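N-acetylglucosamine 2-epimerase (Xylella fastidiosa, PDB 3GT5) probably acts as a sugar isomerase of the N-acylglucosamine 2-epimerase family, whose members fold as an (alpha/alpha)6 barrel. Local coordinates at residues R12-I15 against S16-A20; M19-Y22 against H23-I27; Y36-D39 against D40-Y44; K374-Y377 against H378-G381; C383-V386 against L387-V390. One frame throughout, in Å; residues are numbered along the deposited sequence. Where two conformers were deposited one is given.

Contact 1. Residues R12-I15 against S16-A20; sequences RTHI and SDTMA
One face of the His14 ring carries the hydroxyl of Thr18: OG1 stands 3.8 Å above the ring plane, off-centre toward the rim. At the ring edge, in its plane, His14 ND1 meets a water at 2.7 Å. The same water donates to Asp17 OD2 at 2.7 Å. It therefore links two side chains three residues apart, about one turn of the helix, whose own polar atoms do not touch. The imidazole reaches this place with CG anti to the backbone N (chi1 -178°). Its other nitrogen, NE2, is hydrogen-bonded to Trp354 NE1, and Trp339 meets the ring edge-to-face. The ring is thus held at two nitrogens. Thr13 and Asp17 lie side by side and point the same way, with Thr13 CG2 4.0 Å from Asp17 OD2. On another side of the helix Ile15 CG2 packs on Met19 CG at 4.2 Å. Backbone bonds run from i+4 to i throughout, among them Met19 N to Ile15 O at 2.9 Å with an N-H...O angle of 168°. Such i to i+4 pairing is that of a regular alpha-helix, here helix 8-22, packed against helices 51-68 and 377-387.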
loop_
_atom_site.group_PDB
_atom_site.type_symbol
_atom_site.label_atom_id
_atom_site.label_comp_id
_atom_site.label_asym_id
_atom_site.label_seq_id
_atom_site.Cartn_x
_atom_site.Cartn_y
_atom_site.Cartn_z
ATOM N N ARG A 12 4.725 -5.446 -18.060
ATOM C CA ARG A 12 6.157 -5.238 -17.931
ATOM C C ARG A 12 6.604 -3.895 -18.499
ATOM O O ARG A 12 7.411 -3.200 -17.893
ATOM C CB ARG A 12 6.953 -6.390 -18.592
ATOM C CG ARG A 12 6.881 -7.704 -17.767
ATOM C CD ARG A 12 7.626 -8.927 -18.441
ATOM N NE ARG A 12 8.819 -8.481 -19.178
ATOM C CZ ARG A 12 10.104 -8.565 -18.796
ATOM N NH1 ARG A 12 10.486 -9.136 -17.646
ATOM N NH2 ARG A 12 11.046 -8.069 -19.612
ATOM N N THR A 13 6.029 -3.533 -19.648
ATOM C CA THR A 13 6.356 -2.278 -20.287
ATOM C C THR A 13 5.895 -1.147 -19.392
ATOM O O THR A 13 6.600 -0.174 -19.245
ATOM C CB THR A 13 5.739 -2.150 -21.707
ATOM O OG1 THR A 13 6.171 -3.268 -22.504
ATOM C CG2 THR A 13 6.187 -0.842 -22.414
ATOM N N HIS A 14 4.709 -1.274 -18.814
ATOM C CA HIS A 14 4.192 -0.222 -17.954
ATOM C C HIS A 14 5.054 -0.019 -16.720
ATOM O O HIS A 14 5.342 1.129 -16.341
ATOM C CB HIS A 14 2.733 -0.452 -17.579
ATOM C CG HIS A 14 2.179 0.641 -16.730
ATOM N ND1 HIS A 14 2.178 1.964 -17.139
ATOM C CD2 HIS A 14 1.730 0.640 -15.452
ATOM C CE1 HIS A 14 1.688 2.718 -16.162
ATOM N NE2 HIS A 14 1.393 1.934 -15.131
ATOM N N ILE A 15 5.461 -1.114 -16.090
ATOM C CA ILE A 15 6.352 -1.033 -14.955
ATOM C C ILE A 15 7.683 -0.331 -15.344
ATOM O O ILE A 15 8.208 0.547 -14.653
ATOM C CB ILE A 15 6.663 -2.433 -14.360
ATOM C CG1 ILE A 15 5.443 -3.036 -13.656
ATOM C CG2 ILE A 15 7.870 -2.298 -13.324
ATOM C CD1 ILE A 15 5.518 -4.589 -13.470
ATOM N N SER A 16 8.218 -0.682 -16.509
ATOM C CA SER A 16 9.477 -0.124 -16.958
ATOM C C SER A 16 9.322 1.360 -17.287
ATOM O O SER A 16 10.230 2.148 -17.066
ATOM C CB SER A 16 10.024 -0.925 -18.146
ATOM O OG SER A 16 10.457 -2.211 -17.704
ATOM N N ASP A 17 8.147 1.743 -17.780
ATOM C CA ASP A 17 7.882 3.175 -18.038
ATOM C C ASP A 17 7.882 3.989 -16.717
ATOM O O ASP A 17 8.458 5.085 -16.601
ATOM C CB ASP A 17 6.545 3.392 -18.727
ATOM C CG ASP A 17 6.469 2.833 -20.161
ATOM O OD1 ASP A 17 7.488 2.609 -20.846
ATOM O OD2 ASP A 17 5.331 2.614 -20.614
ATOM N N THR A 18 7.252 3.441 -15.690
ATOM C CA THR A 18 7.219 4.125 -14.387
ATOM C C THR A 18 8.609 4.157 -13.736
ATOM O O THR A 18 9.042 5.148 -13.191
ATOM C CB THR A 18 6.181 3.464 -13.498
ATOM O OG1 THR A 18 4.905 3.501 -14.152
ATOM C CG2 THR A 18 6.130 4.135 -12.121
ATOM N N MET A 19 9.360 3.071 -13.844
ATOM C CA MET A 19 10.746 3.073 -13.369
ATOM C C MET A 19 11.597 4.132 -14.081
ATOM O O MET A 19 12.417 4.764 -13.443
ATOM C CB MET A 19 11.402 1.708 -13.469
ATOM C CG MET A 19 10.818 0.639 -12.538
ATOM S SD MET A 19 11.041 0.997 -10.742
ATOM C CE MET A 19 12.833 0.936 -10.594
ATOM N N ALA A 20 11.341 4.353 -15.366
ATOM C CA ALA A 20 12.064 5.372 -16.119
ATOM C C ALA A 20 11.755 6.782 -15.617
ATOM O O ALA A 20 12.613 7.647 -15.712
ATOM C CB ALA A 20 11.806 5.220 -17.656
HETATM O O HOH W 1 3.159 3.433 -19.216
#

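Contact 2. Residues M19-Y22 against H23-I27; sequences MAFY and HPRCI
His23 N bonds to Met19 O at 2.8 Å as the chain leaves helix 8-22, and a cis peptide before Pro24 leads into a type I beta turn from Pro24 to Ile27. Cys26 N then donates to Tyr22 O at 2.8 Å. This ties the turn to the last helical residue. Cys26 SG lies 4.2 Å from Tyr22 CB. The main side-chain contact is made by Arg25. Its chain bends at chi3 (-52°), which folds the guanidinium back to the helix end. There Arg25 NH1 gives Phe21 O a bond of 2.7 Å. The bond is nearly straight at 166°; it lies in both the carbonyl and the guanidinium planes and uses a lone pair of the oxygen. A water donates to Phe21 O and accepts from Arg25 NE at 2.8 Å. Two donors thus satisfy a carbonyl at the helix terminus. The arginine crosses Phe21 at about a right angle, with Arg25 CZ 5.5 Å from the ring centroid, at most a weak cation-pi attraction. Arg25 NH2 makes a weak bond to Asp40 O. His23 is held by Glu72 of helix 71-88 and Tyr61 of helix 51-68, while Phe21 and Cys26 pack on Phe37 of strand 36-37.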
loop_
_atom_site.group_PDB
_atom_site.type_symbol
_atom_site.label_atom_id
_atom_site.label_comp_id
_atom_site.label_asym_id
_atom_site.label_seq_id
_atom_site.Cartn_x
_atom_site.Cartn_y
_atom_site.Cartn_z
ATOM N N MET A 19 9.360 3.071 -13.844
ATOM C CA MET A 19 10.746 3.073 -13.369
ATOM C C MET A 19 11.597 4.132 -14.081
ATOM O O MET A 19 12.417 4.764 -13.443
ATOM C CB MET A 19 11.402 1.708 -13.469
ATOM C CG MET A 19 10.818 0.639 -12.538
ATOM S SD MET A 19 11.041 0.997 -10.742
ATOM C CE MET A 19 12.833 0.936 -10.594
ATOM N N ALA A 20 11.341 4.353 -15.366
ATOM C CA ALA A 20 12.064 5.372 -16.119
ATOM C C ALA A 20 11.755 6.782 -15.617
ATOM O O ALA A 20 12.613 7.647 -15.712
ATOM C CB ALA A 20 11.806 5.220 -17.656
ATOM N N PHE A 21 10.576 7.023 -15.041
ATOM C CA PHE A 21 10.278 8.319 -14.418
ATOM C C PHE A 21 11.181 8.572 -13.195
ATOM O O PHE A 21 11.771 9.659 -13.014
ATOM C CB PHE A 21 8.787 8.403 -13.975
ATOM C CG PHE A 21 8.461 9.635 -13.225
ATOM C CD1 PHE A 21 8.235 10.815 -13.898
ATOM C CD2 PHE A 21 8.446 9.664 -11.849
ATOM C CE1 PHE A 21 7.949 11.953 -13.224
ATOM C CE2 PHE A 21 8.170 10.833 -11.169
ATOM C CZ PHE A 21 7.914 11.968 -11.859
ATOM N N TYR A 22 11.289 7.574 -12.315
ATOM C CA TYR A 22 11.957 7.764 -11.021
ATOM C C TYR A 22 13.474 7.544 -11.105
ATOM O O TYR A 22 14.215 8.136 -10.371
ATOM C CB TYR A 22 11.407 6.762 -10.000
ATOM C CG TYR A 22 10.040 7.101 -9.513
ATOM C CD1 TYR A 22 8.926 6.396 -9.977
ATOM C CD2 TYR A 22 9.835 8.162 -8.610
ATOM C CE1 TYR A 22 7.632 6.731 -9.579
ATOM C CE2 TYR A 22 8.515 8.471 -8.153
ATOM C CZ TYR A 22 7.447 7.766 -8.648
ATOM O OH TYR A 22 6.171 8.047 -8.225
ATOM N N HIS A 23 13.893 6.634 -11.970
ATOM C CA HIS A 23 15.287 6.212 -12.009
ATOM C C HIS A 23 16.036 6.917 -13.142
ATOM O O HIS A 23 15.557 6.897 -14.273
ATOM C CB HIS A 23 15.396 4.689 -12.208
ATOM C CG HIS A 23 16.803 4.205 -12.078
ATOM N ND1 HIS A 23 17.454 4.201 -10.872
ATOM C CD2 HIS A 23 17.710 3.814 -13.007
ATOM C CE1 HIS A 23 18.707 3.805 -11.052
ATOM N NE2 HIS A 23 18.888 3.573 -12.340
ATOM N N PRO A 24 17.202 7.535 -12.847
ATOM C CA PRO A 24 17.905 7.582 -11.563
ATOM C C PRO A 24 17.697 8.888 -10.752
ATOM O O PRO A 24 18.365 9.117 -9.734
ATOM C CB PRO A 24 19.356 7.456 -11.998
ATOM C CG PRO A 24 19.387 8.375 -13.210
ATOM C CD PRO A 24 18.062 8.047 -13.936
ATOM N N ARG A 25 16.754 9.725 -11.162
ATOM C CA ARG A 25 16.594 11.044 -10.556
ATOM C C ARG A 25 16.177 11.036 -9.075
ATOM O O ARG A 25 16.457 11.997 -8.354
ATOM C CB ARG A 25 15.615 11.885 -11.363
ATOM C CG ARG A 25 16.218 12.368 -12.672
ATOM C CD ARG A 25 15.209 13.078 -13.555
ATOM N NE ARG A 25 13.995 12.273 -13.753
ATOM C CZ ARG A 25 12.950 12.672 -14.466
ATOM N NH1 ARG A 25 11.875 11.881 -14.592
ATOM N NH2 ARG A 25 12.986 13.840 -15.082
ATOM N N CYS A 26 15.556 9.936 -8.621
ATOM C CA CYS A 26 15.125 9.851 -7.231
ATOM C C CYS A 26 16.260 9.597 -6.229
ATOM O O CYS A 26 16.058 9.758 -5.022
ATOM C CB CYS A 26 14.036 8.773 -7.049
ATOM S SG CYS A 26 14.640 7.077 -7.284
ATOM N N ILE A 27 17.438 9.204 -6.717
ATOM C CA ILE A 27 18.543 8.768 -5.846
ATOM C C ILE A 27 19.345 9.978 -5.354
ATOM O O ILE A 27 19.843 10.819 -6.153
ATOM C CB ILE A 27 19.456 7.741 -6.556
ATOM C CG1 ILE A 27 18.686 6.442 -6.895
ATOM C CG2 ILE A 27 20.705 7.471 -5.724
ATOM C CD1 ILE A 27 19.404 5.601 -7.892
HETATM O O HOH W 2 14.608 9.564 -13.714
#

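Contact 3. Residues Y36-D39 against D40-Y44; sequences YFRD and DGSIY
Backbone hydrogen bonds join Tyr36 to Tyr44 and Arg38 to Ser42. Arg38 N to Ser42 O is the shorter at 2.8 Å, and Tyr44 N to Tyr36 O measures 3.1 Å. Between them Phe37 and Ile43 form an antiparallel non-hydrogen-bonded pair. A type I turn from Arg38 to Gly41 closes the hairpin, and the positive phi of Gly41 suits glycine.

Side-chain polar bonds brace the turn. Asp40 OD1 accepts from Ser42 N, which makes an Asx turn, and from Ser42 OG at 2.7 Å on its syn lone pair. Ser42 OG in turn accepts from Arg38 NH1 at 3.1 Å, a straight bond (168°) in the guanidinium plane. The hydroxyl thus relays between a carboxylate and a guanidinium that do not meet directly. The extended Arg38 chain, from CG to NE, carries its head across the hairpin.

Aromatic contacts complete it. Tyr44 CG sits between its backbone N and carbonyl carbon (chi1 72°), which turns the ring back over the first strand. Tyr36 CB lies over the Tyr44 face, 3.7 Å from its centroid. The Tyr36 ring turns its edge to the face of Tyr44 in an offset edge-to-face pair, planes at 70°. Tyr44 CB covers one face of the Arg38 guanidinium.

Phe37 meets Tyr22 of helix 8-22 edge-to-face, Asp39 forms a salt bridge with Lys364, and Tyr44 packs on the loop residues Glu368 and Pro371.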
loop_
_atom_site.group_PDB
_atom_site.type_symbol
_atom_site.label_atom_id
_atom_site.label_comp_id
_atom_site.label_asym_id
_atom_site.label_seq_id
_atom_site.Cartn_x
_atom_site.Cartn_y
_atom_site.Cartn_z
ATOM N N TYR A 36 9.766 14.191 -3.215
ATOM C CA TYR A 36 8.772 15.116 -3.752
ATOM C C TYR A 36 9.091 15.445 -5.215
ATOM O O TYR A 36 10.125 16.082 -5.505
ATOM C CB TYR A 36 8.753 16.395 -2.913
ATOM C CG TYR A 36 8.218 16.247 -1.489
ATOM C CD1 TYR A 36 6.894 16.553 -1.173
ATOM C CD2 TYR A 36 9.044 15.836 -0.466
ATOM C CE1 TYR A 36 6.416 16.443 0.119
ATOM C CE2 TYR A 36 8.579 15.710 0.828
ATOM C CZ TYR A 36 7.262 16.033 1.112
ATOM O OH TYR A 36 6.821 15.932 2.400
ATOM N N PHE A 37 8.240 14.966 -6.124
ATOM C CA PHE A 37 8.458 15.101 -7.563
ATOM C C PHE A 37 7.294 15.771 -8.270
ATOM O O PHE A 37 6.101 15.435 -8.063
ATOM C CB PHE A 37 8.638 13.750 -8.256
ATOM C CG PHE A 37 9.717 12.871 -7.658
ATOM C CD1 PHE A 37 10.926 12.714 -8.303
ATOM C CD2 PHE A 37 9.504 12.158 -6.477
ATOM C CE1 PHE A 37 11.909 11.915 -7.767
ATOM C CE2 PHE A 37 10.499 11.346 -5.951
ATOM C CZ PHE A 37 11.694 11.236 -6.580
ATOM N N ARG A 38 7.631 16.717 -9.154
ATOM C CA ARG A 38 6.672 17.263 -10.086
ATOM C C ARG A 38 6.376 16.324 -11.264
ATOM O O ARG A 38 7.073 15.321 -11.460
ATOM C CB ARG A 38 7.178 18.597 -10.673
ATOM C CG ARG A 38 7.399 19.673 -9.659
ATOM C CD ARG A 38 7.726 21.031 -10.332
ATOM N NE ARG A 38 8.013 22.021 -9.311
ATOM C CZ ARG A 38 9.225 22.322 -8.836
ATOM N NH1 ARG A 38 10.326 21.725 -9.280
ATOM N NH2 ARG A 38 9.334 23.246 -7.885
ATOM N N ASP A 39 5.371 16.679 -12.068
ATOM C CA ASP A 39 4.965 15.865 -13.207
ATOM C C ASP A 39 6.141 15.554 -14.117
ATOM O O ASP A 39 6.208 14.474 -14.669
ATOM C CB ASP A 39 3.886 16.549 -14.041
ATOM C CG ASP A 39 2.490 16.527 -13.396
ATOM O OD1 ASP A 39 2.220 15.722 -12.484
ATOM O OD2 ASP A 39 1.611 17.307 -13.845
ATOM N N ASP A 40 7.032 16.523 -14.295
ATOM C CA ASP A 40 8.149 16.355 -15.229
ATOM C C ASP A 40 9.367 15.721 -14.591
ATOM O O ASP A 40 10.408 15.607 -15.229
ATOM C CB ASP A 40 8.517 17.687 -15.891
ATOM C CG ASP A 40 8.988 18.745 -14.884
ATOM O OD1 ASP A 40 9.280 18.447 -13.699
ATOM O OD2 ASP A 40 9.071 19.920 -15.301
ATOM N N GLY A 41 9.241 15.322 -13.331
ATOM C CA GLY A 41 10.332 14.625 -12.643
ATOM C C GLY A 41 11.236 15.497 -11.814
ATOM O O GLY A 41 12.080 14.981 -11.091
ATOM N N SER A 42 11.056 16.814 -11.876
ATOM C CA SER A 42 11.911 17.703 -11.118
ATOM C C SER A 42 11.575 17.590 -9.626
ATOM O O SER A 42 10.429 17.229 -9.262
ATOM C CB SER A 42 11.829 19.142 -11.651
ATOM O OG SER A 42 10.543 19.679 -11.627
ATOM N N ILE A 43 12.582 17.825 -8.787
ATOM C CA ILE A 43 12.448 17.679 -7.332
ATOM C C ILE A 43 12.031 19.018 -6.730
ATOM O O ILE A 43 12.693 20.060 -6.935
ATOM C CB ILE A 43 13.733 17.097 -6.677
ATOM C CG1 ILE A 43 13.966 15.659 -7.138
ATOM C CG2 ILE A 43 13.648 17.127 -5.123
ATOM C CD1 ILE A 43 15.186 15.439 -7.906
ATOM N N TYR A 44 10.907 19.037 -6.027
ATOM C CA TYR A 44 10.400 20.311 -5.489
ATOM C C TYR A 44 10.594 20.489 -4.008
ATOM O O TYR A 44 10.288 21.557 -3.471
ATOM C CB TYR A 44 8.935 20.541 -5.893
ATOM C CG TYR A 44 7.842 19.708 -5.251
ATOM C CD1 TYR A 44 7.299 20.051 -4.011
ATOM C CD2 TYR A 44 7.254 18.636 -5.947
ATOM C CE1 TYR A 44 6.242 19.317 -3.471
ATOM C CE2 TYR A 44 6.207 17.915 -5.406
ATOM C CZ TYR A 44 5.714 18.247 -4.187
ATOM O OH TYR A 44 4.668 17.500 -3.688
#

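Contact 4. Residues K374-Y377 against H378-G381; sequences KTDY and HTMG
Tyr377 has an unusual chi1 of 137°, which swings its ring round to its neighbour His378, whose CG lies anti to the carbonyl carbon (chi1 -77°). The two rings meet edge-to-face with planes at 59°. Tyr377 CE2 stands 3.5 Å above the imidazole plane, over its centre. Both rings have acidic partners: Tyr377 OH bonds to Glu180 and His378 ND1 to Glu314. These bonds probably fix the rotation of each ring.

Asp376 has positive phi and occupies the N-cap position of helix 377-387, yet its carboxylate makes no capping bond. It binds Thr379 through the hydroxyl instead. Thr379 OG1 donates to Asp376 OD1 at 2.8 Å on the anti lone pair, away from the other oxygen. The backbone starts the helix: Met380 N bonds to Asp376 O at 2.9 Å, and Gly381 N to Tyr377 O at 2.8 Å.

The other carboxylate oxygen faces a lysine. Lys374 NZ forms a salt bridge with Asp376 OD2 at 2.7 Å. The ammonium approaches on the syn side, tilted out of the carboxylate plane. Tyr22 OH also bonds to OD2, and the backbone N of Trp354 to OD1, so each oxygen of this buried acid has two donors. The four bonds hold the carboxylate's orientation. Lys374 NZ also bonds to Ser370 OG and to the carbonyls of Lys369 and Trp354. Met380 bends at chi3, and its CE lies 4.2 Å from Asp376 CB.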
loop_
_atom_site.group_PDB
_atom_site.type_symbol
_atom_site.label_atom_id
_atom_site.label_comp_id
_atom_site.label_asym_id
_atom_site.label_seq_id
_atom_site.Cartn_x
_atom_site.Cartn_y
_atom_site.Cartn_z
ATOM N N LYS A 374 4.120 8.900 -1.941
ATOM C CA LYS A 374 3.843 8.276 -3.263
ATOM C C LYS A 374 5.121 7.961 -3.999
ATOM O O LYS A 374 5.929 8.851 -4.238
ATOM C CB LYS A 374 2.967 9.175 -4.130
ATOM C CG LYS A 374 2.826 8.728 -5.560
ATOM C CD LYS A 374 1.606 9.377 -6.249
ATOM C CE LYS A 374 1.387 8.951 -7.665
ATOM N NZ LYS A 374 2.543 9.234 -8.577
ATOM N N THR A 375 5.295 6.694 -4.352
ATOM C CA THR A 375 6.426 6.251 -5.129
ATOM C C THR A 375 5.963 5.424 -6.291
ATOM O O THR A 375 6.782 4.846 -6.991
ATOM C CB THR A 375 7.451 5.430 -4.293
ATOM O OG1 THR A 375 6.899 4.135 -4.045
ATOM C CG2 THR A 375 7.760 6.142 -3.019
ATOM N N ASP A 376 4.653 5.385 -6.541
ATOM C CA ASP A 376 4.044 4.399 -7.452
ATOM C C ASP A 376 4.299 2.922 -7.059
ATOM O O ASP A 376 4.226 2.007 -7.886
ATOM C CB ASP A 376 4.438 4.701 -8.923
ATOM C CG ASP A 376 3.656 5.888 -9.484
ATOM O OD1 ASP A 376 2.643 5.657 -10.177
ATOM O OD2 ASP A 376 4.033 7.027 -9.194
ATOM N N TYR A 377 4.616 2.705 -5.791
ATOM C CA TYR A 377 4.515 1.384 -5.161
ATOM C C TYR A 377 3.139 0.773 -5.418
ATOM O O TYR A 377 3.041 -0.400 -5.775
ATOM C CB TYR A 377 4.884 1.466 -3.638
ATOM C CG TYR A 377 3.945 0.675 -2.717
ATOM C CD1 TYR A 377 4.202 -0.658 -2.368
ATOM C CD2 TYR A 377 2.828 1.262 -2.222
ATOM C CE1 TYR A 377 3.343 -1.362 -1.500
ATOM C CE2 TYR A 377 1.967 0.603 -1.381
ATOM C CZ TYR A 377 2.202 -0.701 -1.032
ATOM O OH TYR A 377 1.272 -1.278 -0.198
ATOM N N HIS A 378 2.054 1.552 -5.322
ATOM C CA HIS A 378 0.746 0.982 -5.546
ATOM C C HIS A 378 0.528 0.586 -7.006
ATOM O O HIS A 378 -0.122 -0.444 -7.258
ATOM C CB HIS A 378 -0.399 1.944 -5.202
ATOM C CG HIS A 378 -0.675 2.104 -3.753
ATOM N ND1 HIS A 378 -1.367 1.170 -3.019
ATOM C CD2 HIS A 378 -0.403 3.127 -2.907
ATOM C CE1 HIS A 378 -1.526 1.615 -1.785
ATOM N NE2 HIS A 378 -0.943 2.796 -1.687
ATOM N N THR A 379 1.018 1.387 -7.969
ATOM C CA THR A 379 0.705 1.100 -9.361
ATOM C C THR A 379 1.607 -0.000 -9.937
ATOM O O THR A 379 1.143 -0.946 -10.576
ATOM C CB THR A 379 0.752 2.387 -10.193
ATOM O OG1 THR A 379 2.085 2.924 -10.167
ATOM C CG2 THR A 379 -0.196 3.374 -9.579
ATOM N N MET A 380 2.900 0.132 -9.720
ATOM C CA MET A 380 3.840 -0.939 -10.077
ATOM C C MET A 380 3.575 -2.219 -9.306
ATOM O O MET A 380 3.610 -3.310 -9.887
ATOM C CB MET A 380 5.289 -0.498 -9.878
ATOM C CG MET A 380 5.822 0.540 -10.928
ATOM S SD MET A 380 7.620 0.965 -10.820
ATOM C CE MET A 380 7.567 1.942 -9.276
ATOM N N GLY A 381 3.275 -2.098 -8.026
ATOM C CA GLY A 381 2.873 -3.258 -7.211
ATOM C C GLY A 381 1.656 -4.028 -7.729
ATOM O O GLY A 381 1.624 -5.258 -7.688
#

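Contact 5. Residues C383-V386 against L387-V390; sequences CHEV and LNVV
Asn388 can be followed outward from the end of helix 377-387, where it meets Glu385 one turn back. Asn388 CB lies 3.3 Å from Glu385 O, and Asn388 CG is 3.9 Å from Glu385 OE2. At the tip the amide divides. Asn388 ND2 donates to Glu385 OE2 at 3.1 Å in a nearly straight bond (171°). The acceptor lies in the amide plane, but the donor comes from above the carboxylate plane, and the two planes are 63° apart. Asn388 OD1 accepts from a water at 3.2 Å, and that water also donates to His384 O at 2.8 Å. Glu385 reaches the amide because its chain bends at chi2 (52°). Val386 CG1 packs on Val390 CG1 at 4.1 Å. The backbone bonding shortens as the helix runs out: Leu387 N still bonds to Cys383 O, four residues back, whereas Val389 N bonds to Val386 O, three back, at 3.0 Å. Glu385 OE2 forms a salt bridge with Arg262 of helix 247-263. Asn388 gives a second donor to an already paired carboxylate oxygen, which should help keep the acid ionised, while the water supplements the weak bond that Asn388 N makes to His384 O.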
loop_
_atom_site.group_PDB
_atom_site.type_symbol
_atom_site.label_atom_id
_atom_site.label_comp_id
_atom_site.label_asym_id
_atom_site.label_seq_id
_atom_site.Cartn_x
_atom_site.Cartn_y
_atom_site.Cartn_z
ATOM N N CYS A 383 0.795 -4.112 -10.865
ATOM C CA CYS A 383 1.263 -4.779 -12.088
ATOM C C CYS A 383 2.085 -6.026 -11.745
ATOM O O CYS A 383 1.923 -7.073 -12.374
ATOM C CB CYS A 383 2.084 -3.836 -12.959
ATOM S SG CYS A 383 1.028 -2.535 -13.658
ATOM N N HIS A 384 2.936 -5.934 -10.743
ATOM C CA HIS A 384 3.714 -7.109 -10.312
ATOM C C HIS A 384 2.777 -8.192 -9.824
ATOM O O HIS A 384 3.005 -9.387 -10.085
ATOM C CB HIS A 384 4.712 -6.784 -9.189
ATOM C CG HIS A 384 5.877 -5.933 -9.608
ATOM N ND1 HIS A 384 6.850 -6.367 -10.484
ATOM C CD2 HIS A 384 6.251 -4.687 -9.226
ATOM C CE1 HIS A 384 7.781 -5.428 -10.616
ATOM N NE2 HIS A 384 7.428 -4.386 -9.883
ATOM N N GLU A 385 1.722 -7.804 -9.109
ATOM C CA GLU A 385 0.761 -8.780 -8.631
ATOM C C GLU A 385 0.015 -9.450 -9.803
ATOM O O GLU A 385 -0.153 -10.651 -9.790
ATOM C CB GLU A 385 -0.265 -8.187 -7.643
ATOM C CG GLU A 385 -1.059 -9.282 -6.877
ATOM C CD GLU A 385 -0.132 -10.312 -6.218
ATOM O OE1 GLU A 385 0.794 -9.909 -5.434
ATOM O OE2 GLU A 385 -0.301 -11.527 -6.544
ATOM N N VAL A 386 -0.401 -8.683 -10.807
ATOM C CA VAL A 386 -1.107 -9.280 -11.944
ATOM C C VAL A 386 -0.174 -10.217 -12.687
ATOM O O VAL A 386 -0.634 -11.266 -13.176
ATOM C CB VAL A 386 -1.710 -8.260 -12.891
ATOM C CG1 VAL A 386 -2.500 -8.970 -14.037
ATOM C CG2 VAL A 386 -2.626 -7.299 -12.100
ATOM N N LEU A 387 1.122 -9.897 -12.708
ATOM C CA LEU A 387 2.109 -10.783 -13.333
ATOM C C LEU A 387 2.182 -12.172 -12.663
ATOM O O LEU A 387 2.600 -13.128 -13.309
ATOM C CB LEU A 387 3.507 -10.173 -13.384
ATOM C CG LEU A 387 3.609 -9.089 -14.484
ATOM C CD1 LEU A 387 4.836 -8.211 -14.298
ATOM C CD2 LEU A 387 3.471 -9.693 -15.947
ATOM N N ASN A 388 1.772 -12.282 -11.409
ATOM C CA ASN A 388 1.674 -13.592 -10.753
ATOM C C ASN A 388 0.565 -14.515 -11.265
ATOM O O ASN A 388 0.579 -15.706 -10.942
ATOM C CB ASN A 388 1.485 -13.421 -9.239
ATOM C CG ASN A 388 2.725 -12.942 -8.532
ATOM O OD1 ASN A 388 3.841 -13.165 -8.997
ATOM N ND2 ASN A 388 2.538 -12.264 -7.389
ATOM N N VAL A 389 -0.403 -14.010 -12.025
ATOM C CA VAL A 389 -1.507 -14.841 -12.493
ATOM C C VAL A 389 -1.637 -14.879 -14.004
ATOM O O VAL A 389 -2.587 -15.442 -14.497
ATOM C CB VAL A 389 -2.887 -14.416 -11.880
ATOM C CG1 VAL A 389 -2.848 -14.493 -10.349
ATOM C CG2 VAL A 389 -3.310 -12.998 -12.349
ATOM N N VAL A 390 -0.730 -14.262 -14.748
ATOM C CA VAL A 390 -0.769 -14.344 -16.208
ATOM C C VAL A 390 0.529 -14.973 -16.727
ATOM O O VAL A 390 1.504 -15.124 -15.981
ATOM C CB VAL A 390 -1.045 -12.961 -16.882
ATOM C CG1 VAL A 390 -2.336 -12.387 -16.349
ATOM C CG2 VAL A 390 0.119 -12.023 -16.711
HETATM O O HOH W 3 5.443 -10.711 -10.342
#

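Overall arrangement
From the N terminus, contact 1 lies along helix 8-22, and contact 2 takes over where the helix ends in a turn. Contact 3 follows as the hairpin 36-44, which touches contact 2 through Phe21, Arg25 and Cys26. The chain then runs through most of the protein before contact 4 opens helix 377-387 and contact 5 closes it. Contacts 1 and 2 overlap at Met19-Ala20; the others follow in series, and none nests within or crosses another. The late helix returns to the first: contact 4 meets contacts 1 and 2 through Met380 and Asp376, and contact 5 meets contact 1 through Cys383, His384 and Leu387. Contacts 3 and 5 lie about 28 Å apart, centre to centre.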